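Local coordinates for protein dinoflagellate luciferase (PDB 1VPR) that catalyses the oxidation of dinoflagellate luciferin by molecular oxygen with emission of blue light, this chain being the third of its three homologous luciferase domains, at residues G5-D10 with P310-I315; G14-A19 with Y206-Q211; V218-A223 with A228-K233. One frame throughout, in Å; residues are numbered along the deposited sequence.

Starting from the N terminus, residues 5-10 open contact 1, the outermost closure, which is completed some 300 residues later at 310-315. Residues 14-19 open contact 2, which closes where the loop meets strand 206-212. Contact 3 is a short-range hairpin closure between 218-223 and 228-233. Contacts 2 and 3 are in series, and both are nested inside the loop of contact 1. The two long closures tie the N-terminal part, assigned to the helical bundle, to the catalytic domain: contact 1 to the loop after the last barrel strand, contact 2 to strand 206-212. Contact 3 lies within the barrel sheet. Strands 206-212 and 215-219 are neighbours there, so contacts 2 and 3 share a wall.

Contact 1. Residues G5-D10 with P310-I315; sequences GFEAGD and PESDPI
Glu-7 reaches from the N-terminal loop to Ser-312 and Asp-313, and its carboxylate carries the contact. Just before it, Phe-6 packs on Leu-17. From the Glu-7 backbone, CG leaves anti to N (chi1 -170°), and the chain then bends at chi2, which sets the carboxylate against the Ser-312 to Asp-313 backbone. Of its two oxygens, OE2 is the main acceptor for the Asp-313 amide: Glu-7 OE2 accepts from Asp-313 N at 2.8 Å on its syn side, with the donor 29° out of the carboxylate plane. Asp-313 N also gives Glu-7 OE1 a weak second bond at 3.4 Å, so the backbone amide is shared unequally between the two oxygens. Ser-312 is buried, and its OG lies 2.6 Å from Glu-7 OE1 and also within reach of Asp-219 OD2; its one proton can serve only one of them at a time. Residues 310-315 follow the last strand of the calycin-type beta barrel, whereas Glu-7 belongs to the part of the chain assigned to the helical bundle, so this side chain is one of the links between the two. The price is a nearby like charge, since Glu-7 OE2 stands 3.3 Å from Asp-313 OD1, the carboxylate planes being 67° apart. Lys-229, which forms a salt bridge with Glu-7 OE1 and a hydrogen bond with Asp-313 O, probably offsets much of that repulsion. Farther along, the carbonyl of Gly-9 packs near Asn-18 as the loop runs on away from the barrel.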
ATOM      1  N   GLY A   5      -8.166   8.264 -16.484  1.00 38.82           N
ATOM      2  CA  GLY A   5      -7.015   7.488 -16.063  1.00 37.66           C
ATOM      3  C   GLY A   5      -7.378   6.327 -15.152  1.00 37.69           C
ATOM      4  O   GLY A   5      -6.495   5.634 -14.626  1.00 36.75           O
ATOM      5  N   PHE A   6      -8.671   6.093 -14.951  1.00 36.33           N
ATOM      6  CA  PHE A   6      -9.062   4.990 -14.087  1.00 37.13           C
ATOM      7  C   PHE A   6      -9.428   3.765 -14.909  1.00 37.58           C
ATOM      8  O   PHE A   6      -9.330   3.789 -16.132  1.00 37.23           O
ATOM      9  CB  PHE A   6     -10.208   5.410 -13.152  1.00 33.94           C
ATOM     10  CG  PHE A   6      -9.794   6.434 -12.117  1.00 33.62           C
ATOM     11  CD1 PHE A   6      -9.908   7.800 -12.380  1.00 32.92           C
ATOM     12  CD2 PHE A   6      -9.231   6.033 -10.908  1.00 31.87           C
ATOM     13  CE1 PHE A   6      -9.464   8.754 -11.459  1.00 33.71           C
ATOM     14  CE2 PHE A   6      -8.785   6.974  -9.979  1.00 33.14           C
ATOM     15  CZ  PHE A   6      -8.900   8.340 -10.254  1.00 33.71           C
ATOM     16  N   GLU A   7      -9.822   2.690 -14.233  1.00 40.00           N
ATOM     17  CA  GLU A   7     -10.190   1.446 -14.908  1.00 42.80           C
ATOM     18  C   GLU A   7     -11.371   1.670 -15.854  1.00 44.31           C
ATOM     19  O   GLU A   7     -12.312   2.416 -15.538  1.00 43.69           O
ATOM     20  CB  GLU A   7     -10.565   0.386 -13.875  1.00 42.78           C
ATOM     21  CG  GLU A   7     -10.744  -1.022 -14.430  1.00 44.05           C
ATOM     22  CD  GLU A   7      -9.429  -1.773 -14.564  1.00 43.37           C
ATOM     23  OE1 GLU A   7      -8.619  -1.700 -13.619  1.00 44.69           O
ATOM     24  OE2 GLU A   7      -9.213  -2.442 -15.597  1.00 43.32           O
ATOM     25  N   ALA A   8     -11.316   1.028 -17.019  1.00 45.02           N
ATOM     26  CA  ALA A   8     -12.390   1.155 -17.994  1.00 46.14           C
ATOM     27  C   ALA A   8     -13.609   0.442 -17.425  1.00 47.02           C
ATOM     28  O   ALA A   8     -13.502  -0.671 -16.902  1.00 49.31           O
ATOM     29  CB  ALA A   8     -11.979   0.519 -19.323  1.00 46.64           C
ATOM     30  N   GLY A   9     -14.767   1.083 -17.511  1.00 45.91           N
ATOM     31  CA  GLY A   9     -15.966   0.460 -16.991  1.00 45.21           C
ATOM     32  C   GLY A   9     -16.921   1.513 -16.490  1.00 45.29           C
ATOM     33  O   GLY A   9     -16.499   2.606 -16.102  1.00 45.57           O
ATOM     34  N   ASP A  10     -18.210   1.186 -16.498  1.00 43.15           N
ATOM     35  CA  ASP A  10     -19.236   2.111 -16.043  1.00 42.12           C
ATOM     36  C   ASP A  10     -20.110   1.511 -14.957  1.00 40.01           C
ATOM     37  O   ASP A  10     -21.125   2.101 -14.589  1.00 41.67           O
ATOM     38  CB  ASP A  10     -20.117   2.532 -17.225  1.00 44.04           C
ATOM     39  CG  ASP A  10     -20.227   1.444 -18.273  1.00 45.69           C
ATOM     40  OD1 ASP A  10     -20.353   0.260 -17.891  1.00 46.21           O
ATOM     41  OD2 ASP A  10     -20.186   1.771 -19.481  1.00 48.55           O
ATOM     42  N   PRO A 310      -9.097 -10.736 -10.332  1.00 14.64           N
ATOM     43  CA  PRO A 310      -9.026  -9.388  -9.759  1.00 15.16           C
ATOM     44  C   PRO A 310     -10.080  -8.469 -10.388  1.00 16.01           C
ATOM     45  O   PRO A 310     -10.427  -7.427  -9.817  1.00 14.05           O
ATOM     46  CB  PRO A 310      -7.608  -8.948 -10.106  1.00 14.49           C
ATOM     47  CG  PRO A 310      -7.388  -9.613 -11.454  1.00 14.53           C
ATOM     48  CD  PRO A 310      -7.912 -11.012 -11.160  1.00 14.97           C
ATOM     49  N   GLU A 311     -10.587  -8.870 -11.555  1.00 14.79           N
ATOM     50  CA  GLU A 311     -11.576  -8.065 -12.293  1.00 16.93           C
ATOM     51  C   GLU A 311     -11.039  -6.642 -12.439  1.00 17.29           C
ATOM     52  O   GLU A 311     -11.723  -5.653 -12.151  1.00 14.28           O
ATOM     53  CB  GLU A 311     -12.927  -8.072 -11.560  1.00 18.22           C
ATOM     54  CG  GLU A 311     -13.631  -9.432 -11.652  1.00 19.27           C
ATOM     55  CD  GLU A 311     -15.092  -9.383 -11.222  1.00 24.40           C
ATOM     56  OE1 GLU A 311     -15.387  -9.615 -10.036  1.00 24.67           O
ATOM     57  OE2 GLU A 311     -15.953  -9.096 -12.078  1.00 27.83           O
ATOM     58  N   SER A 312      -9.791  -6.558 -12.879  1.00 17.23           N
ATOM     59  CA  SER A 312      -9.105  -5.289 -13.051  1.00 16.26           C
ATOM     60  C   SER A 312      -7.939  -5.587 -13.976  1.00 17.24           C
ATOM     61  O   SER A 312      -7.353  -6.674 -13.908  1.00 16.57           O
ATOM     62  CB  SER A 312      -8.613  -4.801 -11.692  1.00 18.48           C
ATOM     63  OG  SER A 312      -8.176  -3.451 -11.778  1.00 23.11           O
ATOM     64  N   ASP A 313      -7.600  -4.647 -14.846  1.00 14.59           N
ATOM     65  CA  ASP A 313      -6.515  -4.870 -15.806  1.00 17.10           C
ATOM     66  C   ASP A 313      -5.125  -4.407 -15.393  1.00 16.64           C
ATOM     67  O   ASP A 313      -4.979  -3.467 -14.641  1.00 16.21           O
ATOM     68  CB  ASP A 313      -6.842  -4.172 -17.121  1.00 19.87           C
ATOM     69  CG  ASP A 313      -8.088  -4.721 -17.783  1.00 24.54           C
ATOM     70  OD1 ASP A 313      -8.774  -3.925 -18.469  1.00 31.51           O
ATOM     71  OD2 ASP A 313      -8.373  -5.931 -17.627  1.00 24.85           O
ATOM     72  N   PRO A 314      -4.083  -5.072 -15.897  1.00 18.90           N
ATOM     73  CA  PRO A 314      -2.710  -4.670 -15.566  1.00 19.34           C
ATOM     74  C   PRO A 314      -2.433  -3.328 -16.258  1.00 19.65           C
ATOM     75  O   PRO A 314      -3.191  -2.911 -17.144  1.00 19.80           O
ATOM     76  CB  PRO A 314      -1.852  -5.752 -16.225  1.00 21.38           C
ATOM     77  CG  PRO A 314      -2.752  -6.942 -16.302  1.00 22.49           C
ATOM     78  CD  PRO A 314      -4.111  -6.359 -16.620  1.00 19.22           C
ATOM     79  N   ILE A 315      -1.363  -2.652 -15.859  1.00 15.74           N
ATOM     80  CA  ILE A 315      -0.952  -1.428 -16.542  1.00 16.10           C
ATOM     81  C   ILE A 315       0.543  -1.682 -16.819  1.00 16.68           C
ATOM     82  O   ILE A 315       1.151  -2.584 -16.200  1.00 14.51           O
ATOM     83  CB  ILE A 315      -1.173  -0.146 -15.702  1.00 17.09           C
ATOM     84  CG1 ILE A 315      -0.542  -0.283 -14.317  1.00 18.34           C
ATOM     85  CG2 ILE A 315      -2.671   0.137 -15.577  1.00 19.23           C
ATOM     86  CD1 ILE A 315      -0.412   1.063 -13.577  1.00 17.62           C
TER

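Contact 2. Residues G14-A19 with Y206-Q211; sequences GGALNA and YLRINQ
Tyr-206 and Arg-208 are the side chains that strand 206-212 of the calycin-type beta barrel sends toward the N-terminal loop at Gly-15 to Leu-17. Tyr-206 does so through a water: the bridging molecule accepts from Leu-17 N at 3.1 Å and lies 3.2 Å from the phenolic OH of Tyr-206. Arg-208 makes direct contact. Its chain runs extended from CG to NE (chi2 177°), which carries the guanidinium far enough from the strand to lie flat under the Gly-15 to Ala-16 peptide. Ala-16 N sits 3.5 Å above the guanidinium plane, over its centre, and Arg-208 NH1 comes within 3.2 Å of Gly-15 C, so the guanidinium lies face-on against the peptide, in van der Waals contact. The hydrogen bonds go to other carbonyls: NE to Gly-68 O, NH1 to Lys-70 O and NH2 to Pro-310 O. A leucine here would probably cost those three carbonyls the arginine's N-H donors and leave the loop peptide without the flat group beneath it. Nearer the strand, the Ala-16 methyl packs beside the aliphatic end of the chain, CB lying 4.0 Å from Arg-208 CD.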
ATOM      1  N   GLY A  14     -20.384  -1.523  -8.461  1.00 27.36           N
ATOM      2  CA  GLY A  14     -19.124  -2.019  -7.935  1.00 26.39           C
ATOM      3  C   GLY A  14     -18.067  -2.226  -9.000  1.00 24.58           C
ATOM      4  O   GLY A  14     -18.034  -1.509 -10.000  1.00 22.68           O
ATOM      5  N   GLY A  15     -17.202  -3.213  -8.792  1.00 24.20           N
ATOM      6  CA  GLY A  15     -16.141  -3.456  -9.758  1.00 23.88           C
ATOM      7  C   GLY A  15     -14.925  -2.600  -9.447  1.00 23.91           C
ATOM      8  O   GLY A  15     -14.948  -1.795  -8.508  1.00 25.63           O
ATOM      9  N   ALA A  16     -13.856  -2.751 -10.228  1.00 22.34           N
ATOM     10  CA  ALA A  16     -12.642  -1.976  -9.986  1.00 23.27           C
ATOM     11  C   ALA A  16     -12.958  -0.483 -10.120  1.00 23.53           C
ATOM     12  O   ALA A  16     -13.870  -0.087 -10.868  1.00 23.76           O
ATOM     13  CB  ALA A  16     -11.524  -2.396 -10.983  1.00 21.44           C
ATOM     14  N   LEU A  17     -12.202   0.340  -9.399  1.00 22.98           N
ATOM     15  CA  LEU A  17     -12.407   1.780  -9.412  1.00 22.63           C
ATOM     16  C   LEU A  17     -12.511   2.396 -10.818  1.00 23.58           C
ATOM     17  O   LEU A  17     -11.611   2.238 -11.654  1.00 21.50           O
ATOM     18  CB  LEU A  17     -11.279   2.477  -8.634  1.00 23.34           C
ATOM     19  CG  LEU A  17     -11.531   3.949  -8.290  1.00 23.16           C
ATOM     20  CD1 LEU A  17     -12.832   4.034  -7.494  1.00 23.13           C
ATOM     21  CD2 LEU A  17     -10.380   4.542  -7.475  1.00 24.84           C
ATOM     22  N   ASN A  18     -13.612   3.091 -11.105  1.00 23.49           N
ATOM     23  CA  ASN A  18     -13.714   3.730 -12.408  1.00 22.99           C
ATOM     24  C   ASN A  18     -14.207   5.175 -12.250  1.00 24.42           C
ATOM     25  O   ASN A  18     -14.640   5.587 -11.163  1.00 20.84           O
ATOM     26  CB  ASN A  18     -14.623   2.929 -13.345  1.00 24.41           C
ATOM     27  CG  ASN A  18     -16.033   2.793 -12.814  1.00 27.60           C
ATOM     28  OD1 ASN A  18     -16.610   3.759 -12.302  1.00 27.50           O
ATOM     29  ND2 ASN A  18     -16.607   1.598 -12.946  1.00 27.00           N
ATOM     30  N   ALA A  19     -14.123   5.939 -13.336  1.00 26.37           N
ATOM     31  CA  ALA A  19     -14.518   7.339 -13.335  1.00 27.80           C
ATOM     32  C   ALA A  19     -15.933   7.595 -12.817  1.00 29.32           C
ATOM     33  O   ALA A  19     -16.171   8.602 -12.150  1.00 28.05           O
ATOM     34  CB  ALA A  19     -14.343   7.921 -14.735  1.00 29.36           C
ATOM     35  N   TYR A 206      -9.665  -3.655   0.633  1.00 18.72           N
ATOM     36  CA  TYR A 206      -9.418  -4.703  -0.352  1.00 15.60           C
ATOM     37  C   TYR A 206      -8.094  -4.541  -1.082  1.00 15.72           C
ATOM     38  O   TYR A 206      -7.389  -3.546  -0.931  1.00 17.27           O
ATOM     39  CB  TYR A 206     -10.488  -4.632  -1.434  1.00 15.25           C
ATOM     40  CG  TYR A 206     -10.289  -3.431  -2.351  1.00 17.04           C
ATOM     41  CD1 TYR A 206     -10.676  -2.157  -1.960  1.00 18.01           C
ATOM     42  CD2 TYR A 206      -9.650  -3.565  -3.581  1.00 18.58           C
ATOM     43  CE1 TYR A 206     -10.430  -1.037  -2.777  1.00 20.18           C
ATOM     44  CE2 TYR A 206      -9.390  -2.456  -4.400  1.00 19.53           C
ATOM     45  CZ  TYR A 206      -9.780  -1.201  -3.994  1.00 20.28           C
ATOM     46  OH  TYR A 206      -9.514  -0.110  -4.793  1.00 23.87           O
ATOM     47  N   LEU A 207      -7.800  -5.532  -1.914  1.00 16.55           N
ATOM     48  CA  LEU A 207      -6.656  -5.498  -2.831  1.00 14.42           C
ATOM     49  C   LEU A 207      -7.088  -6.319  -4.047  1.00 15.25           C
ATOM     50  O   LEU A 207      -7.744  -7.342  -3.879  1.00 15.35           O
ATOM     51  CB  LEU A 207      -5.396  -6.135  -2.249  1.00 14.07           C
ATOM     52  CG  LEU A 207      -4.563  -5.443  -1.160  1.00 15.29           C
ATOM     53  CD1 LEU A 207      -3.423  -6.420  -0.763  1.00 13.45           C
ATOM     54  CD2 LEU A 207      -3.984  -4.098  -1.674  1.00 14.56           C
ATOM     55  N   ARG A 208      -6.743  -5.861  -5.254  1.00 13.14           N
ATOM     56  CA  ARG A 208      -7.008  -6.599  -6.493  1.00 11.84           C
ATOM     57  C   ARG A 208      -5.597  -6.745  -7.058  1.00 11.91           C
ATOM     58  O   ARG A 208      -4.886  -5.755  -7.244  1.00 13.11           O
ATOM     59  CB  ARG A 208      -7.875  -5.790  -7.457  1.00 14.27           C
ATOM     60  CG  ARG A 208      -9.303  -5.541  -6.972  1.00 12.30           C
ATOM     61  CD  ARG A 208     -10.094  -4.648  -7.966  1.00 14.90           C
ATOM     62  NE  ARG A 208     -11.432  -4.283  -7.468  1.00 16.46           N
ATOM     63  CZ  ARG A 208     -12.568  -4.936  -7.730  1.00 17.82           C
ATOM     64  NH1 ARG A 208     -13.713  -4.496  -7.206  1.00 17.22           N
ATOM     65  NH2 ARG A 208     -12.587  -6.006  -8.522  1.00 14.91           N
ATOM     66  N   ILE A 209      -5.168  -7.973  -7.318  1.00 12.41           N
ATOM     67  CA  ILE A 209      -3.810  -8.182  -7.793  1.00 10.69           C
ATOM     68  C   ILE A 209      -3.786  -8.980  -9.075  1.00 12.19           C
ATOM     69  O   ILE A 209      -4.471 -10.002  -9.208  1.00 12.77           O
ATOM     70  CB  ILE A 209      -2.985  -8.967  -6.740  1.00 12.52           C
ATOM     71  CG1 ILE A 209      -2.935  -8.198  -5.433  1.00 10.98           C
ATOM     72  CG2 ILE A 209      -1.554  -9.232  -7.248  1.00  8.76           C
ATOM     73  CD1 ILE A 209      -2.325  -9.041  -4.265  1.00 14.96           C
ATOM     74  N   ASN A 210      -3.006  -8.498 -10.023  1.00 10.46           N
ATOM     75  CA  ASN A 210      -2.801  -9.192 -11.274  1.00 12.69           C
ATOM     76  C   ASN A 210      -1.369  -9.616 -11.048  1.00 13.06           C
ATOM     77  O   ASN A 210      -0.506  -8.761 -10.801  1.00 13.25           O
ATOM     78  CB  ASN A 210      -2.844  -8.231 -12.462  1.00 12.51           C
ATOM     79  CG  ASN A 210      -4.231  -8.101 -13.046  1.00 14.69           C
ATOM     80  OD1 ASN A 210      -4.644  -8.918 -13.878  1.00  9.56           O
ATOM     81  ND2 ASN A 210      -4.967  -7.090 -12.601  1.00 10.96           N
ATOM     82  N   GLN A 211      -1.102 -10.910 -11.115  1.00 13.92           N
ATOM     83  CA  GLN A 211       0.263 -11.383 -10.914  1.00 13.29           C
ATOM     84  C   GLN A 211       0.711 -12.270 -12.060  1.00 14.35           C
ATOM     85  O   GLN A 211      -0.009 -13.187 -12.451  1.00 14.28           O
ATOM     86  CB  GLN A 211       0.388 -12.162  -9.595  1.00 12.57           C
ATOM     87  CG  GLN A 211       1.734 -12.945  -9.498  1.00 13.11           C
ATOM     88  CD  GLN A 211       1.962 -13.657  -8.174  1.00 14.10           C
ATOM     89  OE1 GLN A 211       1.025 -14.129  -7.531  1.00 15.01           O
ATOM     90  NE2 GLN A 211       3.226 -13.761  -7.767  1.00 14.57           N
TER
HETATM   91  O   HOH W   1      -9.935  -1.077  -7.834  1.00 20.54           O

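Contact 3. Residues V218-A223 with A228-K233; sequences VDASVA and AKRTWK
Arg-230 and Val-218 face each other across two antiparallel strands, and the arginine side chain folds back over its partner's backbone. From CB, CG is placed between the backbone N and the carbonyl carbon (chi1 79°), and bends at chi2 and chi3 turn the rest toward the 218-223 segment. CD rests on Val-218, 3.8 Å from its CB. NE forms a salt bridge with Glu-240, on strand 237-241. The guanidinium has the Ala-220 methyl over one face, CB standing 3.7 Å above the plane. NH1 meets Val-218 O in that plane at 2.9 Å and gives Ala-228 O a weak bond; NH2 goes to Arg-227 O. This is a beta hairpin of strands 215-219 and 229-233, part of the antiparallel barrel sheet of the catalytic domain. Val-218 with Arg-230 is a hydrogen-bonded pair: Val-218 N gives Arg-230 O a nearly straight bond of 2.7 Å, and Arg-230 N returns one to Val-218 O. That carbonyl is therefore gripped by two donors, which approach from opposite faces of its plane. Next along, Ala-220 N bonds Ala-228 O at 3.1 Å, and a water donates to both Ala-220 O and Ala-228 O. On the Val-218 face, CG2 packs against Trp-232, 3.9 Å from CZ2, while farther along the loop Val-222 CG1 meets the Ala-228 methyl CB at 3.7 Å.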
ATOM      1  N   VAL A 218      -1.208  -3.897  -8.817  1.00 12.31           N
ATOM      2  CA  VAL A 218      -2.002  -3.928  -7.604  1.00 11.32           C
ATOM      3  C   VAL A 218      -2.938  -2.724  -7.478  1.00 12.81           C
ATOM      4  O   VAL A 218      -2.513  -1.576  -7.615  1.00 10.73           O
ATOM      5  CB  VAL A 218      -1.076  -3.973  -6.333  1.00 12.67           C
ATOM      6  CG1 VAL A 218      -1.911  -3.993  -5.047  1.00 10.28           C
ATOM      7  CG2 VAL A 218      -0.173  -5.196  -6.387  1.00 12.51           C
ATOM      8  N   ASP A 219      -4.212  -3.006  -7.252  1.00 12.14           N
ATOM      9  CA  ASP A 219      -5.211  -1.966  -7.042  1.00 13.14           C
ATOM     10  C   ASP A 219      -5.347  -1.950  -5.529  1.00 13.57           C
ATOM     11  O   ASP A 219      -5.615  -2.994  -4.910  1.00 12.39           O
ATOM     12  CB  ASP A 219      -6.536  -2.346  -7.715  1.00 15.49           C
ATOM     13  CG  ASP A 219      -6.385  -2.480  -9.222  1.00 20.69           C
ATOM     14  OD1 ASP A 219      -6.366  -1.453  -9.913  1.00 23.45           O
ATOM     15  OD2 ASP A 219      -6.237  -3.609  -9.735  1.00 26.35           O
ATOM     16  N   ALA A 220      -5.128  -0.773  -4.944  1.00 14.16           N
ATOM     17  CA  ALA A 220      -5.195  -0.558  -3.497  1.00 15.06           C
ATOM     18  C   ALA A 220      -6.151   0.594  -3.201  1.00 15.60           C
ATOM     19  O   ALA A 220      -6.510   1.348  -4.097  1.00 12.47           O
ATOM     20  CB  ALA A 220      -3.816  -0.225  -2.952  1.00 16.21           C
ATOM     21  N   SER A 221      -6.542   0.735  -1.940  1.00 16.05           N
ATOM     22  CA  SER A 221      -7.495   1.771  -1.542  1.00 16.27           C
ATOM     23  C   SER A 221      -7.055   3.201  -1.801  1.00 17.23           C
ATOM     24  O   SER A 221      -5.955   3.614  -1.387  1.00 16.93           O
ATOM     25  CB  SER A 221      -7.820   1.620  -0.051  1.00 19.84           C
ATOM     26  OG  SER A 221      -8.620   2.695   0.436  1.00 22.74           O
ATOM     27  N   VAL A 222      -7.918   3.970  -2.466  1.00 17.29           N
ATOM     28  CA  VAL A 222      -7.610   5.376  -2.717  1.00 16.72           C
ATOM     29  C   VAL A 222      -7.921   6.205  -1.460  1.00 16.74           C
ATOM     30  O   VAL A 222      -7.679   7.406  -1.410  1.00 17.38           O
ATOM     31  CB  VAL A 222      -8.359   5.923  -3.950  1.00 17.40           C
ATOM     32  CG1 VAL A 222      -7.720   5.337  -5.214  1.00 16.98           C
ATOM     33  CG2 VAL A 222      -9.853   5.573  -3.887  1.00 16.94           C
ATOM     34  N   ALA A 223      -8.437   5.555  -0.427  1.00 16.91           N
ATOM     35  CA  ALA A 223      -8.686   6.260   0.814  1.00 16.33           C
ATOM     36  C   ALA A 223      -7.321   6.441   1.485  1.00 18.46           C
ATOM     37  O   ALA A 223      -7.146   7.314   2.350  1.00 19.70           O
ATOM     38  CB  ALA A 223      -9.583   5.436   1.703  1.00 15.64           C
ATOM     39  N   ALA A 228      -4.419   4.776  -7.588  1.00 15.09           N
ATOM     40  CA  ALA A 228      -5.318   3.636  -7.499  1.00 13.02           C
ATOM     41  C   ALA A 228      -4.657   2.329  -7.922  1.00 14.58           C
ATOM     42  O   ALA A 228      -4.891   1.277  -7.320  1.00 13.48           O
ATOM     43  CB  ALA A 228      -6.576   3.895  -8.382  1.00 14.25           C
ATOM     44  N   LYS A 229      -3.830   2.408  -8.956  1.00 13.29           N
ATOM     45  CA  LYS A 229      -3.171   1.231  -9.520  1.00 16.88           C
ATOM     46  C   LYS A 229      -1.675   1.411  -9.710  1.00 16.91           C
ATOM     47  O   LYS A 229      -1.240   2.453 -10.232  1.00 16.77           O
ATOM     48  CB  LYS A 229      -3.765   0.937 -10.900  1.00 15.55           C
ATOM     49  CG  LYS A 229      -5.275   0.788 -10.908  1.00 20.05           C
ATOM     50  CD  LYS A 229      -5.863   0.670 -12.322  1.00 18.37           C
ATOM     51  CE  LYS A 229      -5.344  -0.553 -13.033  1.00 18.17           C
ATOM     52  NZ  LYS A 229      -6.048  -1.765 -12.554  1.00 17.20           N
ATOM     53  N   ARG A 230      -0.891   0.402  -9.331  1.00 17.25           N
ATOM     54  CA  ARG A 230       0.561   0.465  -9.525  1.00 16.08           C
ATOM     55  C   ARG A 230       1.044  -0.895 -10.019  1.00 16.02           C
ATOM     56  O   ARG A 230       0.448  -1.935  -9.728  1.00 14.05           O
ATOM     57  CB  ARG A 230       1.320   0.833  -8.226  1.00 15.98           C
ATOM     58  CG  ARG A 230       1.509  -0.311  -7.212  1.00 14.92           C
ATOM     59  CD  ARG A 230       0.306  -0.487  -6.313  1.00 14.71           C
ATOM     60  NE  ARG A 230       0.059   0.737  -5.542  1.00 17.39           N
ATOM     61  CZ  ARG A 230      -1.101   1.400  -5.542  1.00 18.23           C
ATOM     62  NH1 ARG A 230      -2.112   0.960  -6.272  1.00 16.86           N
ATOM     63  NH2 ARG A 230      -1.258   2.498  -4.807  1.00 15.91           N
ATOM     64  N   THR A 231       2.100  -0.872 -10.814  1.00 15.66           N
ATOM     65  CA  THR A 231       2.699  -2.101 -11.331  1.00 17.03           C
ATOM     66  C   THR A 231       4.168  -2.063 -10.915  1.00 15.97           C
ATOM     67  O   THR A 231       4.828  -1.024 -11.029  1.00 16.13           O
ATOM     68  CB  THR A 231       2.637  -2.170 -12.878  1.00 17.79           C
ATOM     69  OG1 THR A 231       1.271  -2.277 -13.303  1.00 20.52           O
ATOM     70  CG2 THR A 231       3.381  -3.385 -13.392  1.00 17.51           C
ATOM     71  N   TRP A 232       4.686  -3.189 -10.441  1.00 14.13           N
ATOM     72  CA  TRP A 232       6.082  -3.232 -10.038  1.00 15.08           C
ATOM     73  C   TRP A 232       6.690  -4.594 -10.335  1.00 15.34           C
ATOM     74  O   TRP A 232       5.990  -5.528 -10.718  1.00 14.10           O
ATOM     75  CB  TRP A 232       6.226  -2.885  -8.534  1.00 14.10           C
ATOM     76  CG  TRP A 232       5.211  -3.494  -7.616  1.00 13.48           C
ATOM     77  CD1 TRP A 232       4.162  -2.846  -7.002  1.00 15.40           C
ATOM     78  CD2 TRP A 232       5.097  -4.878  -7.234  1.00 15.19           C
ATOM     79  NE1 TRP A 232       3.406  -3.735  -6.279  1.00 15.75           N
ATOM     80  CE2 TRP A 232       3.951  -4.989  -6.403  1.00 15.91           C
ATOM     81  CE3 TRP A 232       5.845  -6.031  -7.514  1.00 14.99           C
ATOM     82  CZ2 TRP A 232       3.533  -6.209  -5.855  1.00 18.74           C
ATOM     83  CZ3 TRP A 232       5.426  -7.252  -6.965  1.00 14.83           C
ATOM     84  CH2 TRP A 232       4.282  -7.328  -6.149  1.00 16.74           C
ATOM     85  N   LYS A 233       8.005  -4.703 -10.183  1.00 14.77           N
ATOM     86  CA  LYS A 233       8.673  -5.977 -10.420  1.00 14.33           C
ATOM     87  C   LYS A 233       9.583  -6.290  -9.228  1.00 13.08           C
ATOM     88  O   LYS A 233      10.213  -5.386  -8.647  1.00 12.45           O
ATOM     89  CB  LYS A 233       9.491  -5.935 -11.725  1.00 13.26           C
ATOM     90  CG  LYS A 233      10.292  -7.234 -11.998  1.00 14.41           C
ATOM     91  CD  LYS A 233      11.018  -7.183 -13.362  1.00 14.94           C
ATOM     92  CE  LYS A 233      11.787  -8.478 -13.599  1.00 13.80           C
ATOM     93  NZ  LYS A 233      12.130  -8.672 -15.032  1.00 13.67           N
TER
HETATM   94  O   HOH W   2      -7.869   1.239  -6.354  1.00 27.88           O